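Local coordinates for putative adhesin (PDB 5FX8), which may take part in cell-cell adhesion at the yeast cell wall, this chain being the N-terminal part of the protein with its two cohesin-like domains, at residues N157-G162 with S264-L269; Q185-F190 with L274-V279; F94-Q99 with E315-V320. One frame throughout, in Å; residues are numbered along the deposited sequence.

How the interactions relate
Interactions 1 and 2 lie in the second cohesin-like domain with centres 10 Å apart, and they touch: Phe265 of the first packs on Phe190 of the second. Both are partly buried. Interaction 1 sits at the turn of a hairpin in one antiparallel sheet, whereas interaction 2 pairs strands of the other and follows the chain as it crosses between them. Interaction 3 is a surface contact about 44 Å from interaction 1, centre to centre, where the last strand of this chain joins the sheet of the first domain. One backbone hydrogen bond crosses interaction 1 and two cross interaction 2, with apolar packing; interaction 3 sets side chains against one another and a backbone carbonyl, without a well-formed polar bond.

Interaction 1: N157-G162 with S264-L269; sequences NAVTGG and SFLSNL
Leu269 and Gly161 form the polar part of this contact. The backbone N of Leu269 donates to Gly161 O at 2.6 Å, but the approach is oblique: the C=O...N angle is 111° and the donor stands 49° out of the carbonyl plane, so neither lone pair is addressed squarely. A weaker CA-H...O contact lies beside it, with Gly162 CA 3.5 Å from Ser267 O. Within the turn itself, Val159 N donates to Gly162 O over 2.8 Å, closing the loop around Thr160, which is the centre of an inverse gamma turn. The peptide bond before Gly162 is modelled as cis.

This turn joins strands 153-158 and 162-170, a beta hairpin at the edge of a five-stranded antiparallel sheet in the second cohesin-like domain. Strand 260-268 is the next neighbour of 162-170, and Gly162 faces Asn268 as a non-hydrogen-bonded antiparallel pair, their CA atoms 4.8 Å apart. The contact therefore marks the place where the hairpin's return strand starts to pair with strand 260-268. Ser267 OG lies close to the side-chain amide of Gln185 in the facing sheet and probably hydrogen-bonds to it, a polar link between the two layers.

The apolar contact is between Leu266 and Val159. Leu266 holds its CG anti to the backbone N (chi1 -171°), and from there CD1 reaches Val159 CG2 at 3.7 Å. The two branched chains meet at a slant, methyl against methyl. Leu269 instead packs by van der Waals contact along the peptide group between the two glycines: its CB is 3.4 Å from Gly161 O and its CG 3.6 Å from Gly162 N. Leu269 also touches Val163 and Arg305, while Leu266 leans on Glu194 of strand 189-200.

Interaction 2: Q185-F190 with L274-V279; sequences QTPGTF and LEVQNV
Val276 places its two methyls on different partners through chi1 of 154°: CG1, anti to the backbone N, lies 3.6 Å from Gln185 CD, and CG2, beside that N, comes within 3.9 Å of Pro187 CD. Asn278 likewise turns its CG anti to the backbone N (chi1 179°), which brings its amide alongside the Gln185 side chain, ND2 resting 3.7 Å from Gln185 CB. The amide groups of Gln185 and Asn278 are turned nearly at right angles to each other. The amide nitrogen of Asn278 also sits at the edge of the Phe190 ring, near its plane, 4.5 Å from CZ, while Asn278 OD1 is satisfied by a hydrogen bond from Lys154.

Two backbone bonds join the strands in antiparallel register, with Thr186 and Gln277 as the hydrogen-bonded pair. Thr186 N donates to Gln277 O at 3.3 Å, and Gln277 N returns a bond to Thr186 O at 3.2 Å. In the second the C=O...N angle of 165° puts the donor nearly in line with the carbonyl, although the N-H itself is bent away from the oxygen. Gln185 CA adds a CA-H...O contact of 3.2 Å to Gln277 O.

Gln185 and Asn278 share the buried face with Trp165 nearby, whereas Thr186 and Gln277 occupy the exposed one. After the cis peptide bond preceding Pro187, the chain leaves strand 176-186 of this sheet and enters strand 189-200 of the other, a crossing between layers consistent with the beta-sandwich of a cohesin-like domain.

Interaction 3: F94-Q99 with E315-V320; sequences FSDPGQ and EAFAAV
Asp96 and Phe317 meet on the closer-packed side of this contact. Phe317 extends its ring with CG anti to the backbone N (chi1 -179°), and CZ ends 3.8 Å from Asp96 OD2. The carboxylate approaches the ring obliquely, the two planes inclined at 35°. The same OD2 lies 3.3 Å from the CB methyl of Ala319, so one oxygen touches two apolar groups. Behind them Phe317 rests on Ile101, Val76 and Val78.

Strand 312-319, close to the end of this chain, lies in the same sheet as strands of the first cohesin-like domain, parallel to 68-72 and antiparallel to 101-114. A classic beta bulge at Glu315 and Ala316, both opposite Glu105, precedes the residues that face the loop 94-99.

Toward the exposed last residue of this chain, Val320, the contact turns to solvent and is not fixed by any well-angled bond. There the extended Gln99 side chain reaches over the backbone: OE1 is 4.0 Å from Ala319 CB, and CG stands 3.4 Å from Val320 O. Its NE2 is near that oxygen too, but the angle is too poor for a hydrogen bond.

Interaction 1: N157-G162 with S264-L269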
loop_
_atom_site.group_PDB
_atom_site.type_symbol
_atom_site.label_atom_id
_atom_site.label_comp_id
_atom_site.label_asym_id
_atom_site.label_seq_id
_atom_site.Cartn_x
_atom_site.Cartn_y
_atom_site.Cartn_z
ATOM N N ASN C 157 25.644 -8.789 -44.977
ATOM C CA ASN C 157 24.926 -8.390 -46.179
ATOM C C ASN C 157 25.765 -7.360 -46.901
ATOM O O ASN C 157 26.041 -6.294 -46.353
ATOM C CB ASN C 157 23.547 -7.811 -45.871
ATOM C CG ASN C 157 22.575 -8.844 -45.310
ATOM O OD1 ASN C 157 22.009 -9.656 -46.049
ATOM N ND2 ASN C 157 22.355 -8.796 -43.992
ATOM N N ALA C 158 26.175 -7.657 -48.119
ATOM C CA ALA C 158 26.910 -6.661 -48.876
ATOM C C ALA C 158 25.983 -5.509 -49.231
ATOM O O ALA C 158 24.865 -5.725 -49.697
ATOM C CB ALA C 158 27.495 -7.278 -50.140
ATOM N N VAL C 159 26.432 -4.280 -49.002
ATOM C CA VAL C 159 25.709 -3.107 -49.462
ATOM C C VAL C 159 26.693 -2.173 -50.161
ATOM O O VAL C 159 27.899 -2.408 -50.192
ATOM C CB VAL C 159 24.962 -2.399 -48.311
ATOM C CG1 VAL C 159 24.042 -3.381 -47.624
ATOM C CG2 VAL C 159 25.930 -1.828 -47.297
ATOM N N THR C 160 26.156 -1.113 -50.747
ATOM C CA THR C 160 26.949 -0.050 -51.362
ATOM C C THR C 160 27.819 0.693 -50.345
ATOM O O THR C 160 27.500 1.792 -49.892
ATOM C CB THR C 160 25.995 0.918 -52.024
ATOM O OG1 THR C 160 25.072 0.176 -52.822
ATOM C CG2 THR C 160 26.756 1.898 -52.875
ATOM N N GLY C 161 28.964 0.116 -50.003
ATOM C CA GLY C 161 29.706 0.672 -48.888
ATOM C C GLY C 161 30.906 -0.089 -48.377
ATOM O O GLY C 161 32.010 0.396 -48.514
ATOM N N GLY C 162 30.710 -1.250 -47.760
ATOM C CA GLY C 162 29.385 -1.722 -47.478
ATOM C C GLY C 162 29.155 -3.110 -46.934
ATOM O O GLY C 162 28.900 -4.017 -47.708
ATOM N N SER C 264 21.403 -4.075 -36.053
ATOM C CA SER C 264 22.013 -3.818 -37.345
ATOM C C SER C 264 23.047 -2.717 -37.194
ATOM O O SER C 264 22.730 -1.648 -36.679
ATOM C CB SER C 264 20.947 -3.422 -38.359
ATOM O OG SER C 264 21.510 -2.982 -39.567
ATOM N N PHE C 265 24.278 -2.958 -37.640
ATOM C CA PHE C 265 25.260 -1.881 -37.702
ATOM C C PHE C 265 26.000 -1.884 -39.031
ATOM O O PHE C 265 26.525 -2.908 -39.466
ATOM C CB PHE C 265 26.252 -1.922 -36.531
ATOM C CG PHE C 265 26.735 -3.276 -36.182
ATOM C CD1 PHE C 265 25.952 -4.131 -35.441
ATOM C CD2 PHE C 265 28.000 -3.680 -36.556
ATOM C CE1 PHE C 265 26.401 -5.377 -35.108
ATOM C CE2 PHE C 265 28.474 -4.928 -36.220
ATOM C CZ PHE C 265 27.675 -5.778 -35.495
ATOM N N LEU C 266 26.046 -0.721 -39.657
ATOM C CA LEU C 266 26.656 -0.559 -40.958
ATOM C C LEU C 266 28.147 -0.335 -40.809
ATOM O O LEU C 266 28.614 0.323 -39.879
ATOM C CB LEU C 266 26.029 0.624 -41.691
ATOM C CG LEU C 266 26.336 0.910 -43.158
ATOM C CD1 LEU C 266 25.873 -0.246 -43.974
ATOM C CD2 LEU C 266 25.617 2.158 -43.612
ATOM N N SER C 267 28.896 -0.882 -41.752
ATOM C CA SER C 267 30.329 -0.664 -41.841
ATOM C C SER C 267 30.664 -0.249 -43.268
ATOM O O SER C 267 30.499 -1.035 -44.203
ATOM C CB SER C 267 31.089 -1.918 -41.432
ATOM O OG SER C 267 32.477 -1.677 -41.402
ATOM N N ASN C 268 31.113 0.989 -43.438
ATOM C CA ASN C 268 31.612 1.453 -44.724
ATOM C C ASN C 268 33.030 0.945 -44.970
ATOM O O ASN C 268 33.862 0.923 -44.064
ATOM C CB ASN C 268 31.566 2.974 -44.777
ATOM C CG ASN C 268 30.152 3.500 -44.814
ATOM O OD1 ASN C 268 29.357 3.077 -45.647
ATOM N ND2 ASN C 268 29.817 4.405 -43.900
ATOM N N LEU C 269 33.297 0.516 -46.205
ATOM C CA LEU C 269 34.590 -0.043 -46.581
ATOM C C LEU C 269 35.248 0.783 -47.680
ATOM O O LEU C 269 34.574 1.388 -48.517
ATOM C CB LEU C 269 34.438 -1.484 -47.064
ATOM C CG LEU C 269 33.732 -2.414 -46.084
ATOM C CD1 LEU C 269 33.359 -3.729 -46.745
ATOM C CD2 LEU C 269 34.613 -2.658 -44.876
#

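Interaction 2: Q185-F190 with L274-V279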
loop_
_atom_site.group_PDB
_atom_site.type_symbol
_atom_site.label_atom_id
_atom_site.label_comp_id
_atom_site.label_asym_id
_atom_site.label_seq_id
_atom_site.Cartn_x
_atom_site.Cartn_y
_atom_site.Cartn_z
ATOM N N GLN C 185 36.312 -4.925 -35.697
ATOM C CA GLN C 185 36.545 -5.293 -37.081
ATOM C C GLN C 185 37.670 -4.452 -37.684
ATOM O O GLN C 185 37.857 -3.292 -37.316
ATOM C CB GLN C 185 35.259 -5.148 -37.887
ATOM C CG GLN C 185 35.393 -4.250 -39.043
ATOM C CD GLN C 185 34.217 -4.277 -39.951
ATOM O OE1 GLN C 185 34.227 -3.624 -40.984
ATOM N NE2 GLN C 185 33.192 -5.023 -39.586
ATOM N N THR C 186 38.436 -5.063 -38.587
ATOM C CA THR C 186 39.426 -4.355 -39.401
ATOM C C THR C 186 39.230 -4.836 -40.811
ATOM O O THR C 186 39.042 -6.023 -41.020
ATOM C CB THR C 186 40.887 -4.636 -38.978
ATOM O OG1 THR C 186 41.168 -6.026 -39.165
ATOM C CG2 THR C 186 41.112 -4.295 -37.547
ATOM N N PRO C 187 39.311 -3.936 -41.794
ATOM C CA PRO C 187 39.642 -2.520 -41.706
ATOM C C PRO C 187 38.466 -1.560 -41.761
ATOM O O PRO C 187 38.718 -0.365 -41.909
ATOM C CB PRO C 187 40.479 -2.316 -42.948
ATOM C CG PRO C 187 39.769 -3.148 -43.940
ATOM C CD PRO C 187 39.356 -4.388 -43.193
ATOM N N GLY C 188 37.233 -2.028 -41.672
ATOM C CA GLY C 188 36.105 -1.140 -41.896
ATOM C C GLY C 188 36.028 0.015 -40.908
ATOM O O GLY C 188 36.740 0.093 -39.905
ATOM N N THR C 189 35.125 0.941 -41.219
ATOM C CA THR C 189 34.824 2.087 -40.368
ATOM C C THR C 189 33.331 2.123 -40.087
ATOM O O THR C 189 32.534 2.318 -41.010
ATOM C CB THR C 189 35.267 3.403 -41.015
ATOM O OG1 THR C 189 36.689 3.526 -40.930
ATOM C CG2 THR C 189 34.650 4.573 -40.293
ATOM N N PHE C 190 32.960 1.962 -38.813
ATOM C CA PHE C 190 31.552 1.906 -38.425
ATOM C C PHE C 190 30.897 3.270 -38.556
ATOM O O PHE C 190 31.497 4.291 -38.227
ATOM C CB PHE C 190 31.402 1.403 -36.991
ATOM C CG PHE C 190 31.558 -0.075 -36.853
ATOM C CD1 PHE C 190 30.817 -0.937 -37.638
ATOM C CD2 PHE C 190 32.468 -0.614 -35.956
ATOM C CE1 PHE C 190 30.977 -2.308 -37.519
ATOM C CE2 PHE C 190 32.628 -1.988 -35.847
ATOM C CZ PHE C 190 31.884 -2.829 -36.624
ATOM N N LEU C 274 38.603 -6.328 -49.949
ATOM C CA LEU C 274 37.920 -7.510 -50.458
ATOM C C LEU C 274 37.488 -8.466 -49.364
ATOM O O LEU C 274 36.710 -9.375 -49.639
ATOM C CB LEU C 274 38.815 -8.271 -51.451
ATOM C CG LEU C 274 39.422 -7.475 -52.612
ATOM C CD1 LEU C 274 40.666 -8.150 -53.212
ATOM C CD2 LEU C 274 38.368 -7.250 -53.663
ATOM N N GLU C 275 37.962 -8.281 -48.142
ATOM C CA GLU C 275 37.777 -9.221 -47.058
ATOM C C GLU C 275 37.850 -8.422 -45.764
ATOM O O GLU C 275 38.567 -7.418 -45.684
ATOM C CB GLU C 275 38.839 -10.328 -47.129
ATOM C CG GLU C 275 38.906 -11.267 -45.927
ATOM C CD GLU C 275 40.132 -12.194 -45.955
ATOM O OE1 GLU C 275 41.163 -11.806 -46.539
ATOM O OE2 GLU C 275 40.065 -13.317 -45.402
ATOM N N VAL C 276 37.087 -8.860 -44.760
ATOM C CA VAL C 276 36.927 -8.139 -43.498
ATOM C C VAL C 276 36.892 -9.143 -42.349
ATOM O O VAL C 276 36.073 -10.065 -42.356
ATOM C CB VAL C 276 35.645 -7.277 -43.512
ATOM C CG1 VAL C 276 35.119 -7.047 -42.127
ATOM C CG2 VAL C 276 35.926 -5.967 -44.124
ATOM N N GLN C 277 37.768 -8.963 -41.358
ATOM C CA GLN C 277 37.704 -9.746 -40.125
ATOM C C GLN C 277 36.735 -9.074 -39.160
ATOM O O GLN C 277 36.762 -7.851 -38.999
ATOM C CB GLN C 277 39.080 -9.889 -39.480
ATOM C CG GLN C 277 40.154 -10.406 -40.419
ATOM C CD GLN C 277 39.856 -11.803 -40.932
ATOM O OE1 GLN C 277 39.632 -12.733 -40.145
ATOM N NE2 GLN C 277 39.836 -11.960 -42.260
ATOM N N ASN C 278 35.862 -9.871 -38.545
ATOM C CA ASN C 278 34.827 -9.335 -37.672
ATOM C C ASN C 278 34.484 -10.333 -36.587
ATOM O O ASN C 278 34.145 -11.478 -36.889
ATOM C CB ASN C 278 33.560 -9.004 -38.447
ATOM C CG ASN C 278 32.465 -8.478 -37.552
ATOM O OD1 ASN C 278 31.847 -9.221 -36.803
ATOM N ND2 ASN C 278 32.224 -7.191 -37.625
ATOM N N VAL C 279 34.509 -9.889 -35.338
ATOM C CA VAL C 279 34.057 -10.713 -34.229
ATOM C C VAL C 279 32.939 -9.983 -33.503
ATOM O O VAL C 279 32.915 -8.752 -33.457
ATOM C CB VAL C 279 35.206 -11.052 -33.273
ATOM C CG1 VAL C 279 35.729 -9.808 -32.673
ATOM C CG2 VAL C 279 34.730 -11.976 -32.203
#

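Interaction 3: F94-Q99 with E315-V320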
loop_
_atom_site.group_PDB
_atom_site.type_symbol
_atom_site.label_atom_id
_atom_site.label_comp_id
_atom_site.label_asym_id
_atom_site.label_seq_id
_atom_site.Cartn_x
_atom_site.Cartn_y
_atom_site.Cartn_z
ATOM N N PHE C 94 44.547 -27.212 -69.629
ATOM C CA PHE C 94 45.897 -27.495 -69.177
ATOM C C PHE C 94 46.935 -26.759 -70.023
ATOM O O PHE C 94 46.697 -26.425 -71.184
ATOM C CB PHE C 94 46.140 -28.991 -69.219
ATOM C CG PHE C 94 45.284 -29.769 -68.278
ATOM C CD1 PHE C 94 44.003 -30.130 -68.619
ATOM C CD2 PHE C 94 45.774 -30.171 -67.057
ATOM C CE1 PHE C 94 43.229 -30.865 -67.742
ATOM C CE2 PHE C 94 45.005 -30.901 -66.195
ATOM C CZ PHE C 94 43.742 -31.244 -66.530
ATOM N N SER C 95 48.109 -26.529 -69.431
ATOM C CA SER C 95 49.122 -25.611 -69.981
ATOM C C SER C 95 50.423 -26.364 -70.261
ATOM O O SER C 95 51.477 -26.095 -69.670
ATOM C CB SER C 95 49.349 -24.435 -69.002
ATOM O OG SER C 95 48.127 -23.899 -68.491
ATOM N N ASP C 96 50.360 -27.323 -71.206
ATOM C CA ASP C 96 51.440 -28.299 -71.384
ATOM C C ASP C 96 51.459 -28.821 -72.830
ATOM O O ASP C 96 50.718 -29.798 -73.142
ATOM C CB ASP C 96 51.327 -29.464 -70.433
ATOM C CG ASP C 96 52.655 -29.730 -69.771
ATOM O OD1 ASP C 96 53.625 -29.003 -69.984
ATOM O OD2 ASP C 96 52.674 -30.710 -68.989
ATOM N N PRO C 97 52.284 -28.274 -73.715
ATOM C CA PRO C 97 52.062 -28.430 -75.122
ATOM C C PRO C 97 52.393 -29.862 -75.551
ATOM O O PRO C 97 53.501 -30.361 -75.278
ATOM C CB PRO C 97 53.010 -27.456 -75.677
ATOM C CG PRO C 97 54.193 -27.353 -74.694
ATOM C CD PRO C 97 53.617 -27.700 -73.351
ATOM N N GLY C 98 51.493 -30.488 -76.350
ATOM C CA GLY C 98 51.507 -31.824 -76.749
ATOM C C GLY C 98 52.391 -32.635 -75.829
ATOM O O GLY C 98 53.559 -32.903 -76.147
ATOM N N GLN C 99 51.909 -32.930 -74.617
ATOM C CA GLN C 99 52.772 -33.490 -73.569
ATOM C C GLN C 99 51.871 -34.199 -72.557
ATOM O O GLN C 99 51.398 -33.578 -71.611
ATOM C CB GLN C 99 53.582 -32.410 -72.890
ATOM C CG GLN C 99 55.049 -32.411 -73.214
ATOM C CD GLN C 99 55.890 -31.861 -72.088
ATOM O OE1 GLN C 99 55.424 -31.148 -71.235
ATOM N NE2 GLN C 99 57.140 -32.207 -72.079
ATOM N N GLU C 315 48.740 -31.255 -55.676
ATOM C CA GLU C 315 49.778 -31.920 -54.898
ATOM C C GLU C 315 50.675 -32.835 -55.721
ATOM O O GLU C 315 51.815 -33.069 -55.325
ATOM C CB GLU C 315 49.151 -32.749 -53.770
ATOM C CG GLU C 315 48.107 -32.005 -52.960
ATOM C CD GLU C 315 47.850 -32.635 -51.605
ATOM O OE1 GLU C 315 47.105 -33.632 -51.531
ATOM O OE2 GLU C 315 48.390 -32.121 -50.612
ATOM N N ALA C 316 50.187 -33.385 -56.830
ATOM C CA ALA C 316 50.974 -34.281 -57.667
ATOM C C ALA C 316 50.770 -33.909 -59.117
ATOM O O ALA C 316 49.643 -33.659 -59.546
ATOM C CB ALA C 316 50.590 -35.746 -57.493
ATOM N N PHE C 317 51.863 -33.904 -59.869
ATOM C CA PHE C 317 51.816 -33.528 -61.271
ATOM C C PHE C 317 53.070 -33.989 -61.992
ATOM O O PHE C 317 54.173 -33.820 -61.469
ATOM C CB PHE C 317 51.665 -32.023 -61.387
ATOM C CG PHE C 317 51.591 -31.535 -62.785
ATOM C CD1 PHE C 317 50.620 -31.997 -63.641
ATOM C CD2 PHE C 317 52.497 -30.607 -63.245
ATOM C CE1 PHE C 317 50.544 -31.538 -64.931
ATOM C CE2 PHE C 317 52.430 -30.136 -64.539
ATOM C CZ PHE C 317 51.447 -30.609 -65.387
ATOM N N ALA C 318 52.914 -34.558 -63.187
ATOM C CA ALA C 318 54.043 -35.078 -63.947
ATOM C C ALA C 318 53.639 -35.256 -65.403
ATOM O O ALA C 318 52.529 -35.708 -65.689
ATOM C CB ALA C 318 54.532 -36.408 -63.370
ATOM N N ALA C 319 54.552 -34.908 -66.316
ATOM C CA ALA C 319 54.348 -35.021 -67.757
ATOM C C ALA C 319 55.573 -35.655 -68.403
ATOM O O ALA C 319 56.616 -35.831 -67.771
ATOM C CB ALA C 319 54.075 -33.657 -68.400
ATOM N N VAL C 320 55.451 -35.978 -69.687
ATOM C CA VAL C 320 56.515 -36.678 -70.394
ATOM C C VAL C 320 57.413 -35.732 -71.177
ATOM O O VAL C 320 56.972 -34.695 -71.660
ATOM C CB VAL C 320 55.936 -37.732 -71.327
ATOM C CG1 VAL C 320 54.970 -38.614 -70.566
ATOM C CG2 VAL C 320 55.257 -37.068 -72.515
#